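Local coordinates for protein L-fuculose phosphate aldolase (Streptococcus pneumoniae, PDB 4C24) that binds zinc, belongs to the class II aldolase/adducin family and assembles from four copies of an alpha/beta chain with an AraD-like fold, at residues A[116-128]-A[174-186]. Sequence-based numbering, arbitrary orientation.
Sequences ASHYMIAVAGKDV and NIVEEVEYCAKIY. With SO4 (sulfate ion), chain D; SO4 (sulfate ion), chain B.
Water 1 ties Ser-117 to Cys-182: it lies 2.6 Å from Ser-117 OG and donates to Cys-182 O at 2.8 Å, a bridge between two segments that share no direct hydrogen bond. The contact lays the loop between helix 103-110 and strand 130-131, wound into a 3-10 turn at 119-123, along helix 169-192 of the AraD-like alpha/beta fold. Ser-117 OG comes obliquely to the Tyr-186 ring, 3.3 Å from its CD1.

His-118 and Tyr-181 form a T-shaped pair. The edge of the tyrosine, through CE2, points over the centre of one imidazole face; centroids are 5.5 Å apart and the planes stand at 84°. The imidazole swings anti to the histidine backbone nitrogen (chi1 -165°), which also brings ND1 within 3.0 Å of Met-120 N, the N-H...N angle being 166°. His-118 NE2 bonds to the backbone O of zinc ligand His-160 in a second subunit; Tyr-181 OH bonds to Thr-101 O of that same subunit. The His-118 side chain is about 7 Å from a bound zinc ion, which is consistent with a second-shell position at a metal site on the subunit interface.

Mostly apolar packing runs from Cys-182 back to Ile-175. Cys-182 SG lodges against the middle of the 3-10 segment, 3.6 Å from Ile-121 N, and Ile-121 CD1 touches both Cys-182 CB and Val-179 CG2. One helical turn earlier, Met-120 packs on Glu-178, its CB 3.2 Å from Glu-178 OE2 and its CE against CG and CD; the Val-123 and Glu-178 side chains cross at about a right angle, CG2 of the valine against CB of the glutamate. Ile-175 CD1 comes up to Val-123 O. At Val-179, between Ile-175 and Cys-182, CG2 also meets Ala-124 CB, and Val-179 CG1 touches Val-128 CG2.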
loop_
_atom_site.group_PDB
_atom_site.type_symbol
_atom_site.label_atom_id
_atom_site.label_comp_id
_atom_site.label_asym_id
_atom_site.label_seq_id
_atom_site.Cartn_x
_atom_site.Cartn_y
_atom_site.Cartn_z
ATOM N N ALA A 116 -21.532 3.165 10.580
ATOM C CA ALA A 116 -20.677 3.001 11.753
ATOM C C ALA A 116 -20.194 1.569 11.979
ATOM O O ALA A 116 -20.404 1.001 13.066
ATOM C CB ALA A 116 -21.394 3.508 12.985
ATOM N N SER A 117 -19.509 0.998 10.992
ATOM C CA SER A 117 -18.847 -0.288 11.202
ATOM C C SER A 117 -17.625 -0.140 12.100
ATOM O O SER A 117 -17.219 -1.088 12.729
ATOM C CB SER A 117 -18.484 -0.985 9.882
ATOM O OG SER A 117 -17.935 -0.080 8.930
ATOM N N HIS A 118 -17.034 1.062 12.112
ATOM C CA HIS A 118 -15.991 1.388 13.069
ATOM C C HIS A 118 -16.399 2.617 13.838
ATOM O O HIS A 118 -16.917 3.579 13.241
ATOM C CB HIS A 118 -14.676 1.649 12.351
ATOM C CG HIS A 118 -13.504 1.633 13.272
ATOM N ND1 HIS A 118 -13.195 2.699 14.090
ATOM C CD2 HIS A 118 -12.601 0.660 13.548
ATOM C CE1 HIS A 118 -12.131 2.386 14.817
ATOM N NE2 HIS A 118 -11.756 1.154 14.515
ATOM N N TYR A 119 -16.170 2.611 15.150
ATOM C CA TYR A 119 -16.626 3.718 15.998
ATOM C C TYR A 119 -15.995 5.083 15.681
ATOM O O TYR A 119 -16.578 6.115 15.993
ATOM C CB TYR A 119 -16.475 3.398 17.479
ATOM C CG TYR A 119 -15.100 3.604 18.035
ATOM C CD1 TYR A 119 -14.745 4.845 18.534
ATOM C CD2 TYR A 119 -14.160 2.574 18.056
ATOM C CE1 TYR A 119 -13.485 5.070 19.045
ATOM C CE2 TYR A 119 -12.881 2.804 18.571
ATOM C CZ TYR A 119 -12.571 4.057 19.070
ATOM O OH TYR A 119 -11.308 4.284 19.568
ATOM N N MET A 120 -14.822 5.066 15.048
ATOM C CA MET A 120 -14.112 6.324 14.778
ATOM C C MET A 120 -14.808 7.238 13.787
ATOM O O MET A 120 -14.462 8.414 13.631
ATOM C CB MET A 120 -12.682 6.049 14.333
ATOM C CG MET A 120 -11.777 5.674 15.483
ATOM S SD MET A 120 -11.590 6.968 16.725
ATOM C CE MET A 120 -11.161 8.367 15.721
ATOM N N ILE A 121 -15.819 6.727 13.092
ATOM C CA ILE A 121 -16.560 7.559 12.171
ATOM C C ILE A 121 -17.226 8.716 12.918
ATOM O O ILE A 121 -17.615 9.683 12.304
ATOM C CB ILE A 121 -17.567 6.741 11.316
ATOM C CG1 ILE A 121 -17.944 7.529 10.054
ATOM C CG2 ILE A 121 -18.782 6.263 12.131
ATOM C CD1 ILE A 121 -16.743 8.011 9.261
ATOM N N ALA A 122 -17.400 8.590 14.231
ATOM C CA ALA A 122 -17.980 9.673 15.039
ATOM C C ALA A 122 -17.249 11.021 14.944
ATOM O O ALA A 122 -17.814 12.050 15.290
ATOM C CB ALA A 122 -18.119 9.254 16.484
ATOM N N VAL A 123 -16.026 11.022 14.426
ATOM C CA VAL A 123 -15.412 12.320 14.105
ATOM C C VAL A 123 -16.205 13.099 13.047
ATOM O O VAL A 123 -16.147 14.317 12.992
ATOM C CB VAL A 123 -13.934 12.204 13.684
ATOM C CG1 VAL A 123 -13.113 11.583 14.802
ATOM C CG2 VAL A 123 -13.780 11.464 12.354
ATOM N N ALA A 124 -16.956 12.389 12.197
ATOM C CA ALA A 124 -17.776 13.030 11.202
ATOM C C ALA A 124 -19.273 12.988 11.526
ATOM O O ALA A 124 -19.989 13.914 11.189
ATOM C CB ALA A 124 -17.500 12.415 9.849
ATOM N N GLY A 125 -19.726 11.926 12.185
ATOM C CA GLY A 125 -21.151 11.745 12.520
ATOM C C GLY A 125 -21.465 10.270 12.645
ATOM O O GLY A 125 -20.565 9.445 12.660
ATOM N N LYS A 126 -22.742 9.913 12.758
ATOM C CA LYS A 126 -23.058 8.465 12.877
ATOM C C LYS A 126 -22.827 7.708 11.577
ATOM O O LYS A 126 -22.675 6.481 11.574
ATOM C CB LYS A 126 -24.478 8.231 13.411
ATOM C CG LYS A 126 -25.577 8.641 12.452
ATOM C CD LYS A 126 -26.950 8.209 12.947
ATOM C CE LYS A 126 -27.967 8.510 11.867
ATOM N NZ LYS A 126 -29.349 8.245 12.398
ATOM N N ASP A 127 -22.859 8.446 10.477
ATOM C CA ASP A 127 -22.575 7.918 9.154
ATOM C C ASP A 127 -22.135 9.065 8.280
ATOM O O ASP A 127 -22.203 10.229 8.695
ATOM C CB ASP A 127 -23.805 7.182 8.543
ATOM C CG ASP A 127 -25.059 8.035 8.507
ATOM O OD1 ASP A 127 -24.976 9.281 8.462
ATOM O OD2 ASP A 127 -26.178 7.452 8.517
ATOM N N VAL A 128 -21.645 8.738 7.092
ATOM C CA VAL A 128 -21.324 9.743 6.080
ATOM C C VAL A 128 -22.179 9.478 4.844
ATOM O O VAL A 128 -22.215 8.357 4.315
ATOM C CB VAL A 128 -19.832 9.730 5.727
ATOM C CG1 VAL A 128 -19.540 10.753 4.649
ATOM C CG2 VAL A 128 -19.007 10.003 6.978
ATOM N N ASN A 174 -7.638 15.422 10.021
ATOM C CA ASN A 174 -7.868 14.230 10.829
ATOM C C ASN A 174 -9.154 13.556 10.412
ATOM O O ASN A 174 -9.228 12.339 10.372
ATOM C CB ASN A 174 -7.951 14.557 12.315
ATOM C CG ASN A 174 -8.158 13.314 13.161
ATOM O OD1 ASN A 174 -7.268 12.470 13.273
ATOM N ND2 ASN A 174 -9.347 13.180 13.732
ATOM N N ILE A 175 -10.161 14.370 10.111
ATOM C CA ILE A 175 -11.446 13.809 9.615
ATOM C C ILE A 175 -11.255 13.100 8.276
ATOM O O ILE A 175 -11.763 11.989 8.085
ATOM C CB ILE A 175 -12.555 14.872 9.529
ATOM C CG1 ILE A 175 -12.864 15.373 10.951
ATOM C CG2 ILE A 175 -13.813 14.297 8.839
ATOM C CD1 ILE A 175 -13.781 16.568 11.027
ATOM N N VAL A 176 -10.520 13.693 7.347
ATOM C CA VAL A 176 -10.288 13.050 6.062
ATOM C C VAL A 176 -9.589 11.710 6.299
ATOM O O VAL A 176 -9.971 10.663 5.774
ATOM C CB VAL A 176 -9.469 13.916 5.065
ATOM C CG1 VAL A 176 -9.082 13.092 3.835
ATOM C CG2 VAL A 176 -10.255 15.148 4.635
ATOM N N GLU A 177 -8.548 11.737 7.108
ATOM C CA GLU A 177 -7.813 10.534 7.385
ATOM C C GLU A 177 -8.673 9.452 8.003
ATOM O O GLU A 177 -8.588 8.293 7.589
ATOM C CB GLU A 177 -6.653 10.868 8.315
ATOM C CG GLU A 177 -5.650 9.764 8.522
ATOM C CD GLU A 177 -4.468 10.282 9.300
ATOM O OE1 GLU A 177 -4.614 10.466 10.521
ATOM O OE2 GLU A 177 -3.425 10.522 8.671
ATOM N N GLU A 178 -9.474 9.826 8.994
ATOM C CA GLU A 178 -10.294 8.868 9.714
ATOM C C GLU A 178 -11.443 8.356 8.860
ATOM O O GLU A 178 -11.743 7.158 8.883
ATOM C CB GLU A 178 -10.827 9.470 11.004
ATOM C CG GLU A 178 -11.086 8.425 12.063
ATOM C CD GLU A 178 -9.852 7.588 12.372
ATOM O OE1 GLU A 178 -8.715 8.111 12.338
ATOM O OE2 GLU A 178 -10.022 6.394 12.650
ATOM N N VAL A 179 -12.085 9.243 8.116
ATOM C CA VAL A 179 -13.167 8.785 7.211
ATOM C C VAL A 179 -12.601 7.865 6.132
ATOM O O VAL A 179 -13.201 6.841 5.800
ATOM C CB VAL A 179 -13.946 9.947 6.590
ATOM C CG1 VAL A 179 -14.927 9.434 5.532
ATOM C CG2 VAL A 179 -14.665 10.718 7.689
ATOM N N GLU A 180 -11.426 8.169 5.589
ATOM C CA GLU A 180 -10.833 7.267 4.613
ATOM C C GLU A 180 -10.541 5.890 5.268
ATOM O O GLU A 180 -10.811 4.831 4.650
ATOM C CB GLU A 180 -9.569 7.902 3.996
ATOM C CG GLU A 180 -8.766 6.958 3.083
ATOM C CD GLU A 180 -9.552 6.296 1.932
ATOM O OE1 GLU A 180 -10.513 6.902 1.457
ATOM O OE2 GLU A 180 -9.119 5.233 1.436
ATOM N N TYR A 181 -10.057 5.882 6.512
ATOM C CA TYR A 181 -9.764 4.646 7.200
ATOM C C TYR A 181 -11.055 3.849 7.395
ATOM O O TYR A 181 -11.069 2.648 7.134
ATOM C CB TYR A 181 -9.091 4.953 8.538
ATOM C CG TYR A 181 -8.927 3.772 9.447
ATOM C CD1 TYR A 181 -7.871 2.897 9.287
ATOM C CD2 TYR A 181 -9.832 3.541 10.495
ATOM C CE1 TYR A 181 -7.709 1.801 10.124
ATOM C CE2 TYR A 181 -9.695 2.452 11.338
ATOM C CZ TYR A 181 -8.627 1.585 11.163
ATOM O OH TYR A 181 -8.487 0.501 11.997
ATOM N N CYS A 182 -12.087 4.528 7.862
ATOM C CA CYS A 182 -13.377 3.865 8.111
ATOM C C CYS A 182 -13.928 3.339 6.803
ATOM O O CYS A 182 -14.501 2.222 6.785
ATOM C CB CYS A 182 -14.374 4.805 8.775
ATOM S SG CYS A 182 -13.982 5.109 10.502
ATOM N N ALA A 183 -13.808 4.112 5.728
ATOM C CA ALA A 183 -14.312 3.646 4.421
ATOM C C ALA A 183 -13.604 2.379 4.013
ATOM O O ALA A 183 -14.197 1.430 3.488
ATOM C CB ALA A 183 -14.163 4.719 3.352
ATOM N N LYS A 184 -12.295 2.369 4.191
ATOM C CA LYS A 184 -11.482 1.212 3.871
ATOM C C LYS A 184 -11.895 -0.010 4.696
ATOM O O LYS A 184 -12.084 -1.085 4.134
ATOM C CB LYS A 184 -9.980 1.545 4.042
ATOM C CG LYS A 184 -9.100 0.365 3.640
ATOM C CD LYS A 184 -7.643 0.771 3.670
ATOM C CE LYS A 184 -6.752 -0.379 3.259
ATOM N NZ LYS A 184 -5.338 0.125 3.162
ATOM N N ILE A 185 -12.028 0.151 6.011
ATOM C CA ILE A 185 -12.431 -0.954 6.874
ATOM C C ILE A 185 -13.782 -1.485 6.385
ATOM O O ILE A 185 -13.960 -2.704 6.279
ATOM C CB ILE A 185 -12.520 -0.535 8.353
ATOM C CG1 ILE A 185 -11.128 -0.139 8.902
ATOM C CG2 ILE A 185 -13.182 -1.609 9.220
ATOM C CD1 ILE A 185 -10.107 -1.240 8.819
ATOM N N TYR A 186 -14.697 -0.572 6.102
ATOM C CA TYR A 186 -16.069 -0.989 5.713
ATOM C C TYR A 186 -16.019 -1.764 4.410
ATOM O O TYR A 186 -16.669 -2.834 4.272
ATOM C CB TYR A 186 -16.948 0.226 5.568
ATOM C CG TYR A 186 -18.373 -0.058 5.156
ATOM C CD1 TYR A 186 -19.172 -0.864 5.924
ATOM C CD2 TYR A 186 -18.900 0.513 4.018
ATOM C CE1 TYR A 186 -20.481 -1.081 5.550
ATOM C CE2 TYR A 186 -20.207 0.301 3.626
ATOM C CZ TYR A 186 -20.986 -0.493 4.411
ATOM O OH TYR A 186 -22.294 -0.717 4.018
HETATM S S SO4 D . -4.776 2.284 -0.112
HETATM O O1 SO4 D . -5.104 3.548 -0.798
HETATM O O2 SO4 D . -3.332 2.339 0.217
HETATM O O3 SO4 D . -5.582 2.247 1.120
HETATM O O4 SO4 D . -5.088 1.139 -0.995
HETATM S S SO4 B . -2.591 -2.259 4.028
HETATM O O1 SO4 B . -2.958 -1.591 5.291
HETATM O O2 SO4 B . -1.401 -1.550 3.501
HETATM O O3 SO4 B . -2.250 -3.651 4.366
HETATM O O4 SO4 B . -3.724 -2.196 3.080
HETATM O O HOH W 1 -15.716 1.207 9.136
#